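Local coordinates for probable L,D-transpeptidase 3 (Mycobacterium tuberculosis, PDB 6D4K), which is a probable L,D-transpeptidase that may carry out still unknown cross-linking reactions in the mycobacterial cell wall, perhaps anchoring proteins to peptidoglycan, at residues G36-P44 with A250-I258; V176-S187 with Y200-T211. All blocks are in the same frame, centred on the assembly; numbering follows the deposited sequence. Where two conformers were deposited one is given.

Contact 1 (G36-P44 with A250-I258); sequences GQVVGVAHP and AVDIGDPVI. With CA (calcium ion), chain B.
Val38 and Asp252 meet on a calcium ion, which each reaches from its own segment. The backbone O of Val38 lies 2.3 Å from the calcium, and the Asp252 carboxylate chelates it with both oxygens, OD1 and OD2 each at 2.5 Å. Four waters complete a sevenfold shell. The Asp252 carboxylate is swung to the metal by chi1 -164°, which places CG anti to the backbone N. Shared coordination explains why Val38 O and Asp252 OD2 can approach to 3.1 Å although both are acceptors. Second-shell bonds steady two of the waters: one takes a hydrogen bond from Gln37 NE2, another donates to Ile253 O.

That same carbonyl is gripped by the protein as well, since Gly40 N donates to Ile253 O at 3.0 Å in a nearly straight bond (168°). Further along, Ala42 N reaches Gly254 O at 2.8 Å, and Val41 N meets Asp255 OD1 at 3.0 Å from above the carboxylate plane. The other oxygen, OD2, uses its anti lone pair for Asp252 N, so the Asp255 carboxylate ties the type II turn 252-255 to the type I turn 40-43.

The two turns fit closely where Gly40 and Gly254 carry no side chain: Gly40 lies against Asp255, and Gly254 against His43. Around them, the His43 ring brings the edge at CD2 toward Ile253 O, while Ala42 CB packs on Pro256 CB and Val41 CG2 on Pro256 CD. Trp94, whose NE1 hydrogen-bonds the His43 carbonyl O, and Thr175 border this packing.

The Ig-like and catalytic regions are thus joined by a metal bridge backed by directional turn-to-turn bonds, and the calcium would be expected to offset the charge of Asp252.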
loop_
_atom_site.group_PDB
_atom_site.type_symbol
_atom_site.label_atom_id
_atom_site.label_comp_id
_atom_site.label_asym_id
_atom_site.label_seq_id
_atom_site.Cartn_x
_atom_site.Cartn_y
_atom_site.Cartn_z
ATOM N N GLY A 36 14.918 -14.074 -4.411
ATOM C CA GLY A 36 14.190 -14.346 -5.627
ATOM C C GLY A 36 12.726 -13.964 -5.600
ATOM O O GLY A 36 12.013 -14.248 -6.568
ATOM N N GLN A 37 12.251 -13.341 -4.526
ATOM C CA GLN A 37 10.862 -12.920 -4.439
ATOM C C GLN A 37 10.571 -11.853 -5.488
ATOM O O GLN A 37 11.432 -11.024 -5.803
ATOM C CB GLN A 37 10.585 -12.358 -3.047
ATOM C CG GLN A 37 9.091 -12.177 -2.729
ATOM C CD GLN A 37 8.820 -11.577 -1.360
ATOM O OE1 GLN A 37 9.703 -11.503 -0.513
ATOM N NE2 GLN A 37 7.587 -11.151 -1.138
ATOM N N VAL A 38 9.356 -11.892 -6.041
ATOM C CA VAL A 38 8.866 -10.877 -6.968
ATOM C C VAL A 38 8.010 -9.893 -6.184
ATOM O O VAL A 38 6.999 -10.283 -5.580
ATOM C CB VAL A 38 8.059 -11.505 -8.114
ATOM C CG1 VAL A 38 7.561 -10.404 -9.047
ATOM C CG2 VAL A 38 8.898 -12.526 -8.860
ATOM N N VAL A 39 8.407 -8.615 -6.200
ATOM C CA VAL A 39 7.780 -7.592 -5.372
ATOM C C VAL A 39 7.475 -6.331 -6.185
ATOM O O VAL A 39 8.054 -6.082 -7.249
ATOM C CB VAL A 39 8.639 -7.235 -4.130
ATOM C CG1 VAL A 39 8.906 -8.491 -3.290
ATOM C CG2 VAL A 39 9.952 -6.514 -4.547
ATOM N N GLY A 40 6.558 -5.515 -5.658
ATOM C CA GLY A 40 6.274 -4.202 -6.212
ATOM C C GLY A 40 7.426 -3.231 -5.995
ATOM O O GLY A 40 8.356 -3.452 -5.219
ATOM N N VAL A 41 7.338 -2.096 -6.695
ATOM C CA VAL A 41 8.515 -1.250 -6.912
ATOM C C VAL A 41 8.844 -0.321 -5.755
ATOM O O VAL A 41 9.831 0.416 -5.833
ATOM C CB VAL A 41 8.490 -0.471 -8.246
ATOM C CG1 VAL A 41 8.472 -1.428 -9.423
ATOM C CG2 VAL A 41 7.313 0.479 -8.298
ATOM N N ALA A 42 8.078 -0.348 -4.664
ATOM C CA ALA A 42 8.453 0.387 -3.463
ATOM C C ALA A 42 8.633 -0.539 -2.266
ATOM O O ALA A 42 8.566 -0.087 -1.118
ATOM C CB ALA A 42 7.464 1.512 -3.147
ATOM N N HIS A 43 8.887 -1.824 -2.497
ATOM C CA HIS A 43 8.932 -2.759 -1.377
ATOM C C HIS A 43 10.079 -2.398 -0.431
ATOM O O HIS A 43 11.217 -2.238 -0.883
ATOM C CB HIS A 43 9.085 -4.203 -1.856
ATOM C CG HIS A 43 8.689 -5.230 -0.822
ATOM N ND1 HIS A 43 9.388 -5.411 0.352
ATOM C CD2 HIS A 43 7.669 -6.128 -0.792
ATOM C CE1 HIS A 43 8.812 -6.367 1.062
ATOM N NE2 HIS A 43 7.773 -6.825 0.386
ATOM N N PRO A 44 9.831 -2.279 0.870
ATOM C CA PRO A 44 10.926 -1.998 1.803
ATOM C C PRO A 44 11.806 -3.220 2.022
ATOM O O PRO A 44 11.465 -4.356 1.687
ATOM C CB PRO A 44 10.190 -1.611 3.089
ATOM C CG PRO A 44 8.881 -2.360 3.007
ATOM C CD PRO A 44 8.513 -2.284 1.531
ATOM N N ALA A 250 -3.955 -6.198 -10.639
ATOM C CA ALA A 250 -2.744 -5.649 -11.238
ATOM C C ALA A 250 -1.631 -5.413 -10.225
ATOM O O ALA A 250 -0.453 -5.540 -10.578
ATOM C CB ALA A 250 -3.077 -4.340 -11.945
ATOM N N VAL A 251 -1.970 -5.060 -8.977
ATOM C CA VAL A 251 -0.996 -4.534 -8.029
ATOM C C VAL A 251 -0.323 -5.686 -7.287
ATOM O O VAL A 251 -0.859 -6.793 -7.143
ATOM C CB VAL A 251 -1.705 -3.558 -7.063
ATOM C CG1 VAL A 251 -2.520 -4.324 -6.015
ATOM C CG2 VAL A 251 -0.708 -2.591 -6.424
ATOM N N ASP A 252 0.872 -5.414 -6.787
ATOM C CA ASP A 252 1.611 -6.381 -5.991
ATOM C C ASP A 252 1.962 -5.779 -4.643
ATOM O O ASP A 252 2.002 -4.557 -4.471
ATOM C CB ASP A 252 2.910 -6.813 -6.692
ATOM C CG ASP A 252 3.524 -8.087 -6.103
ATOM O OD1 ASP A 252 2.837 -8.810 -5.340
ATOM O OD2 ASP A 252 4.711 -8.383 -6.407
ATOM N N ILE A 253 2.219 -6.659 -3.671
ATOM C CA ILE A 253 2.692 -6.189 -2.372
ATOM C C ILE A 253 4.023 -5.482 -2.573
ATOM O O ILE A 253 4.939 -6.004 -3.218
ATOM C CB ILE A 253 2.769 -7.330 -1.343
ATOM C CG1 ILE A 253 1.373 -7.711 -0.831
ATOM C CG2 ILE A 253 3.645 -6.925 -0.151
ATOM C CD1 ILE A 253 0.374 -8.183 -1.884
ATOM N N GLY A 254 4.122 -4.266 -2.044
ATOM C CA GLY A 254 5.285 -3.439 -2.236
ATOM C C GLY A 254 5.094 -2.332 -3.243
ATOM O O GLY A 254 5.903 -1.417 -3.270
ATOM N N ASP A 255 4.037 -2.361 -4.045
ATOM C CA ASP A 255 3.814 -1.278 -4.988
ATOM C C ASP A 255 3.357 -0.014 -4.253
ATOM O O ASP A 255 2.772 -0.091 -3.173
ATOM C CB ASP A 255 2.786 -1.677 -6.043
ATOM C CG ASP A 255 3.411 -2.401 -7.216
ATOM O OD1 ASP A 255 4.470 -1.950 -7.719
ATOM O OD2 ASP A 255 2.840 -3.434 -7.637
ATOM N N PRO A 256 3.646 1.161 -4.806
ATOM C CA PRO A 256 3.356 2.412 -4.105
ATOM C C PRO A 256 1.948 2.926 -4.354
ATOM O O PRO A 256 1.365 2.779 -5.436
ATOM C CB PRO A 256 4.382 3.384 -4.705
ATOM C CG PRO A 256 4.599 2.876 -6.113
ATOM C CD PRO A 256 4.471 1.364 -6.001
ATOM N N VAL A 257 1.410 3.544 -3.308
ATOM C CA VAL A 257 0.142 4.261 -3.367
ATOM C C VAL A 257 0.388 5.643 -2.794
ATOM O O VAL A 257 0.883 5.773 -1.668
ATOM C CB VAL A 257 -0.974 3.542 -2.590
ATOM C CG1 VAL A 257 -2.249 4.389 -2.551
ATOM C CG2 VAL A 257 -1.248 2.189 -3.231
ATOM N N ILE A 258 0.064 6.674 -3.568
ATOM C CA ILE A 258 0.266 8.052 -3.160
ATOM C C ILE A 258 -1.098 8.685 -2.923
ATOM O O ILE A 258 -2.011 8.537 -3.743
ATOM C CB ILE A 258 1.077 8.823 -4.216
ATOM C CG1 ILE A 258 2.490 8.236 -4.312
ATOM C CG2 ILE A 258 1.137 10.308 -3.872
ATOM C CD1 ILE A 258 2.821 7.617 -5.646
HETATM CA CA CA B . 4.761 -10.333 -4.898
HETATM O O HOH W 1 5.741 -12.068 -3.578
HETATM O O HOH W 2 5.270 -8.849 -3.175
HETATM O O HOH W 3 2.893 -11.126 -3.474
HETATM O O HOH W 4 4.180 -11.778 -6.509
#

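Contact 2 (V176-S187 with Y200-T211); sequences VLSKERSVIMDS and YRLSVDYAVRIT
The guanidinium of Arg181 lies flat on one face of the Tyr206 ring, planes 17° apart and centres 4.0 Å apart, with NE offset toward the rim. This is an off-centre cation-pi stack. Bends at chi2 and chi3 (-73° and -50°) fold the arginine back over the ring, and its edge then grips Asp205 twice: NE donates to the backbone O, and NH2 forms a salt bridge with OD1 at 3.0 Å on the syn side. Asp205 O also takes Ser182 N, from the opposite face of its carbonyl plane.

At the far end, Ser187 CB sits over the centre of the Tyr200 ring, 3.5 Å from the centroid, in a CH-pi contact. Ile184 CG2 covers one face of the Arg201 guanidinium.

Between these groups two antiparallel pairings run, 178-180 with 207-209 and 183-186 with 201-204. Ser182 and Val183 both face Val204, a G1 bulge at the corner between them. Val183 CG1 touches Ala207 CB at 3.6 Å across that corner, and Met185 SD meets Val204 CG2 at 3.7 Å.

Asp205 OD2 makes a second salt bridge, to Arg241 in helix 241-250; from the same helix Tyr248 meets Tyr206 edge-to-face. Strand 216-219 flanks strand 207-209, its His218, the predicted proton donor/acceptor, touching Val204. Met185 packs on Tyr216 of that strand and comes near Cys236, so the strand pair 183-186/201-204 probably borders the active site.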
loop_
_atom_site.group_PDB
_atom_site.type_symbol
_atom_site.label_atom_id
_atom_site.label_comp_id
_atom_site.label_asym_id
_atom_site.label_seq_id
_atom_site.Cartn_x
_atom_site.Cartn_y
_atom_site.Cartn_z
ATOM N N VAL A 176 1.702 -1.017 -0.759
ATOM C CA VAL A 176 0.769 -2.118 -0.537
ATOM C C VAL A 176 1.386 -3.123 0.428
ATOM O O VAL A 176 2.442 -3.705 0.154
ATOM C CB VAL A 176 0.382 -2.789 -1.858
ATOM C CG1 VAL A 176 -0.474 -4.041 -1.592
ATOM C CG2 VAL A 176 -0.346 -1.809 -2.757
ATOM N N LEU A 177 0.725 -3.325 1.569
ATOM C CA LEU A 177 1.179 -4.259 2.595
ATOM C C LEU A 177 0.594 -5.652 2.430
ATOM O O LEU A 177 1.240 -6.631 2.808
ATOM C CB LEU A 177 0.807 -3.751 3.988
ATOM C CG LEU A 177 1.370 -2.382 4.367
ATOM C CD1 LEU A 177 0.867 -1.942 5.731
ATOM C CD2 LEU A 177 2.895 -2.380 4.335
ATOM N N SER A 178 -0.626 -5.760 1.908
ATOM C CA SER A 178 -1.264 -7.054 1.723
ATOM C C SER A 178 -2.450 -6.878 0.785
ATOM O O SER A 178 -2.913 -5.755 0.543
ATOM C CB SER A 178 -1.728 -7.646 3.061
ATOM O OG SER A 178 -2.784 -6.889 3.632
ATOM N N LYS A 179 -2.932 -8.012 0.272
ATOM C CA LYS A 179 -4.097 -8.120 -0.603
ATOM C C LYS A 179 -4.945 -9.257 -0.057
ATOM O O LYS A 179 -4.423 -10.346 0.202
ATOM C CB LYS A 179 -3.694 -8.472 -2.066
ATOM C CG LYS A 179 -3.245 -7.321 -2.947
ATOM C CD LYS A 179 -2.440 -7.836 -4.123
ATOM C CE LYS A 179 -3.186 -8.846 -4.986
ATOM N NZ LYS A 179 -2.605 -8.837 -6.358
ATOM N N GLU A 180 -6.249 -9.026 0.071
ATOM C CA GLU A 180 -7.134 -10.042 0.622
ATOM C C GLU A 180 -8.516 -9.932 -0.002
ATOM O O GLU A 180 -8.941 -8.856 -0.414
ATOM C CB GLU A 180 -7.245 -9.893 2.143
ATOM C CG GLU A 180 -6.909 -11.162 2.880
ATOM C CD GLU A 180 -7.229 -11.089 4.349
ATOM O OE1 GLU A 180 -7.776 -12.083 4.876
ATOM O OE2 GLU A 180 -6.936 -10.045 4.974
ATOM N N ARG A 181 -9.229 -11.060 -0.029
ATOM C CA ARG A 181 -10.601 -11.137 -0.514
ATOM C C ARG A 181 -11.567 -11.335 0.644
ATOM O O ARG A 181 -11.230 -11.951 1.659
ATOM C CB ARG A 181 -10.766 -12.307 -1.483
ATOM C CG ARG A 181 -9.872 -12.236 -2.702
ATOM C CD ARG A 181 -10.350 -11.168 -3.666
ATOM N NE ARG A 181 -11.775 -11.290 -3.961
ATOM C CZ ARG A 181 -12.275 -12.017 -4.955
ATOM N NH1 ARG A 181 -11.465 -12.704 -5.747
ATOM N NH2 ARG A 181 -13.585 -12.067 -5.150
ATOM N N SER A 182 -12.780 -10.808 0.468
ATOM C CA SER A 182 -13.900 -11.045 1.380
ATOM C C SER A 182 -13.504 -10.849 2.842
ATOM O O SER A 182 -13.844 -11.646 3.722
ATOM C CB SER A 182 -14.539 -12.415 1.142
ATOM O OG SER A 182 -15.097 -12.495 -0.160
ATOM N N VAL A 183 -12.772 -9.780 3.105
ATOM C CA VAL A 183 -12.308 -9.516 4.460
ATOM C C VAL A 183 -13.347 -8.681 5.199
ATOM O O VAL A 183 -13.997 -7.798 4.625
ATOM C CB VAL A 183 -10.909 -8.870 4.465
ATOM C CG1 VAL A 183 -10.965 -7.440 3.971
ATOM C CG2 VAL A 183 -10.302 -8.943 5.855
ATOM N N ILE A 184 -13.525 -8.985 6.477
ATOM C CA ILE A 184 -14.480 -8.260 7.307
ATOM C C ILE A 184 -13.809 -6.985 7.791
ATOM O O ILE A 184 -12.733 -7.027 8.399
ATOM C CB ILE A 184 -14.955 -9.119 8.487
ATOM C CG1 ILE A 184 -15.723 -10.343 7.983
ATOM C CG2 ILE A 184 -15.813 -8.290 9.436
ATOM C CD1 ILE A 184 -16.932 -10.001 7.143
ATOM N N MET A 185 -14.429 -5.848 7.505
ATOM C CA MET A 185 -13.959 -4.563 7.995
ATOM C C MET A 185 -14.947 -4.031 9.021
ATOM O O MET A 185 -16.161 -4.021 8.786
ATOM C CB MET A 185 -13.726 -3.567 6.856
ATOM C CG MET A 185 -12.382 -3.761 6.170
ATOM S SD MET A 185 -12.018 -2.482 4.963
ATOM C CE MET A 185 -12.818 -1.054 5.685
ATOM N N ASP A 186 -14.411 -3.606 10.157
ATOM C CA ASP A 186 -15.168 -3.284 11.348
ATOM C C ASP A 186 -14.926 -1.820 11.689
ATOM O O ASP A 186 -13.834 -1.290 11.468
ATOM C CB ASP A 186 -14.657 -4.170 12.487
ATOM C CG ASP A 186 -15.643 -4.309 13.604
ATOM O OD1 ASP A 186 -15.840 -3.310 14.319
ATOM O OD2 ASP A 186 -16.211 -5.412 13.768
ATOM N N SER A 187 -15.954 -1.160 12.224
ATOM C CA SER A 187 -15.822 0.261 12.527
ATOM C C SER A 187 -14.874 0.545 13.686
ATOM O O SER A 187 -14.517 1.708 13.896
ATOM C CB SER A 187 -17.187 0.884 12.814
ATOM O OG SER A 187 -17.780 0.307 13.961
ATOM N N TYR A 200 -20.187 0.352 11.945
ATOM C CA TYR A 200 -20.460 -0.451 10.764
ATOM C C TYR A 200 -19.680 -1.752 10.853
ATOM O O TYR A 200 -18.696 -1.864 11.589
ATOM C CB TYR A 200 -20.114 0.302 9.473
ATOM C CG TYR A 200 -18.684 0.799 9.397
ATOM C CD1 TYR A 200 -17.654 -0.041 8.993
ATOM C CD2 TYR A 200 -18.368 2.112 9.718
ATOM C CE1 TYR A 200 -16.349 0.410 8.921
ATOM C CE2 TYR A 200 -17.068 2.573 9.649
ATOM C CZ TYR A 200 -16.061 1.718 9.248
ATOM O OH TYR A 200 -14.761 2.169 9.175
ATOM N N ARG A 201 -20.145 -2.739 10.091
ATOM C CA ARG A 201 -19.425 -3.994 9.899
ATOM C C ARG A 201 -19.689 -4.439 8.470
ATOM O O ARG A 201 -20.821 -4.800 8.128
ATOM C CB ARG A 201 -19.877 -5.060 10.894
ATOM C CG ARG A 201 -19.247 -6.416 10.665
ATOM C CD ARG A 201 -19.761 -7.431 11.667
ATOM N NE ARG A 201 -19.482 -8.799 11.238
ATOM C CZ ARG A 201 -18.455 -9.523 11.667
ATOM N NH1 ARG A 201 -17.602 -9.015 12.549
ATOM N NH2 ARG A 201 -18.286 -10.760 11.218
ATOM N N LEU A 202 -18.649 -4.410 7.645
ATOM C CA LEU A 202 -18.759 -4.642 6.218
ATOM C C LEU A 202 -17.944 -5.864 5.833
ATOM O O LEU A 202 -16.932 -6.185 6.461
ATOM C CB LEU A 202 -18.197 -3.446 5.443
ATOM C CG LEU A 202 -18.728 -2.071 5.837
ATOM C CD1 LEU A 202 -17.747 -0.985 5.435
ATOM C CD2 LEU A 202 -20.090 -1.831 5.208
ATOM N N SER A 203 -18.403 -6.549 4.794
ATOM C CA SER A 203 -17.601 -7.544 4.101
ATOM C C SER A 203 -17.123 -6.905 2.807
ATOM O O SER A 203 -17.940 -6.480 1.983
ATOM C CB SER A 203 -18.408 -8.802 3.805
ATOM O OG SER A 203 -17.581 -9.774 3.190
ATOM N N VAL A 204 -15.807 -6.824 2.643
ATOM C CA VAL A 204 -15.180 -6.076 1.562
ATOM C C VAL A 204 -14.598 -7.079 0.577
ATOM O O VAL A 204 -13.766 -7.914 0.951
ATOM C CB VAL A 204 -14.104 -5.122 2.101
ATOM C CG1 VAL A 204 -13.353 -4.480 0.960
ATOM C CG2 VAL A 204 -14.745 -4.063 2.994
ATOM N N ASP A 205 -15.019 -6.978 -0.687
ATOM C CA ASP A 205 -14.709 -8.010 -1.672
ATOM C C ASP A 205 -13.224 -8.030 -2.018
ATOM O O ASP A 205 -12.566 -9.074 -1.918
ATOM C CB ASP A 205 -15.552 -7.790 -2.927
ATOM C CG ASP A 205 -15.783 -9.069 -3.706
ATOM O OD1 ASP A 205 -15.027 -10.045 -3.504
ATOM O OD2 ASP A 205 -16.735 -9.099 -4.513
ATOM N N TYR A 206 -12.685 -6.894 -2.461
ATOM C CA TYR A 206 -11.274 -6.759 -2.790
ATOM C C TYR A 206 -10.688 -5.730 -1.839
ATOM O O TYR A 206 -11.248 -4.640 -1.688
ATOM C CB TYR A 206 -11.084 -6.294 -4.244
ATOM C CG TYR A 206 -11.624 -7.263 -5.265
ATOM C CD1 TYR A 206 -10.824 -8.265 -5.793
ATOM C CD2 TYR A 206 -12.948 -7.192 -5.683
ATOM C CE1 TYR A 206 -11.318 -9.166 -6.715
ATOM C CE2 TYR A 206 -13.455 -8.090 -6.609
ATOM C CZ TYR A 206 -12.637 -9.074 -7.122
ATOM O OH TYR A 206 -13.140 -9.967 -8.045
ATOM N N ALA A 207 -9.575 -6.071 -1.191
ATOM C CA ALA A 207 -9.017 -5.211 -0.152
ATOM C C ALA A 207 -7.504 -5.153 -0.290
ATOM O O ALA A 207 -6.823 -6.168 -0.107
ATOM C CB ALA A 207 -9.410 -5.708 1.239
ATOM N N VAL A 208 -6.988 -3.960 -0.591
ATOM C CA VAL A 208 -5.558 -3.704 -0.741
ATOM C C VAL A 208 -5.146 -2.862 0.462
ATOM O O VAL A 208 -5.497 -1.682 0.547
ATOM C CB VAL A 208 -5.259 -2.972 -2.061
ATOM C CG1 VAL A 208 -3.771 -2.752 -2.226
ATOM C CG2 VAL A 208 -5.838 -3.735 -3.251
ATOM N N ARG A 209 -4.437 -3.468 1.420
ATOM C CA ARG A 209 -4.079 -2.766 2.649
ATOM C C ARG A 209 -2.843 -1.903 2.402
ATOM O O ARG A 209 -1.848 -2.374 1.839
ATOM C CB ARG A 209 -3.767 -3.767 3.755
ATOM C CG ARG A 209 -3.379 -3.094 5.057
ATOM C CD ARG A 209 -2.726 -4.069 6.028
ATOM N NE ARG A 209 -3.654 -5.095 6.477
ATOM C CZ ARG A 209 -4.314 -5.051 7.631
ATOM N NH1 ARG A 209 -4.152 -4.025 8.456
ATOM N NH2 ARG A 209 -5.139 -6.035 7.958
ATOM N N ILE A 210 -2.894 -0.642 2.828
ATOM C CA ILE A 210 -1.780 0.278 2.625
ATOM C C ILE A 210 -1.220 0.861 3.916
ATOM O O ILE A 210 -0.186 1.542 3.869
ATOM C CB ILE A 210 -2.097 1.398 1.604
ATOM C CG1 ILE A 210 -3.251 2.276 2.092
ATOM C CG2 ILE A 210 -2.404 0.812 0.240
ATOM C CD1 ILE A 210 -3.547 3.458 1.180
ATOM N N THR A 211 -1.849 0.634 5.067
ATOM C CA THR A 211 -1.225 0.987 6.333
ATOM C C THR A 211 -1.484 -0.112 7.349
ATOM O O THR A 211 -2.472 -0.844 7.257
ATOM C CB THR A 211 -1.715 2.324 6.922
ATOM O OG1 THR A 211 -3.045 2.177 7.437
ATOM C CG2 THR A 211 -1.658 3.468 5.896
HETATM O O HOH W 5 -5.335 -6.668 2.659
#

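How the contacts relate
Contacts 1 and 2 have centres 18 Å apart and meet along the catalytic sheet, where strands 256-260 and 172-180 are neighbours. Asp255 O and Val176 N, 2.8 Å apart, probably form a hydrogen bond, as do Val251 O and Lys179 NZ at 2.8 Å. Packing fills in around them: Ile253 CG2 lies 3.5 Å from Val176 O. In sequence, contact 2 falls wholly between the two segments of contact 1. Their roles differ: contact 1 holds the calcium between domains, away from the predicted active-site residues, whereas contact 2 reaches Cys236, the residue acylated by faropenem, with the Met185 side chain about 4 Å from that of Cys236.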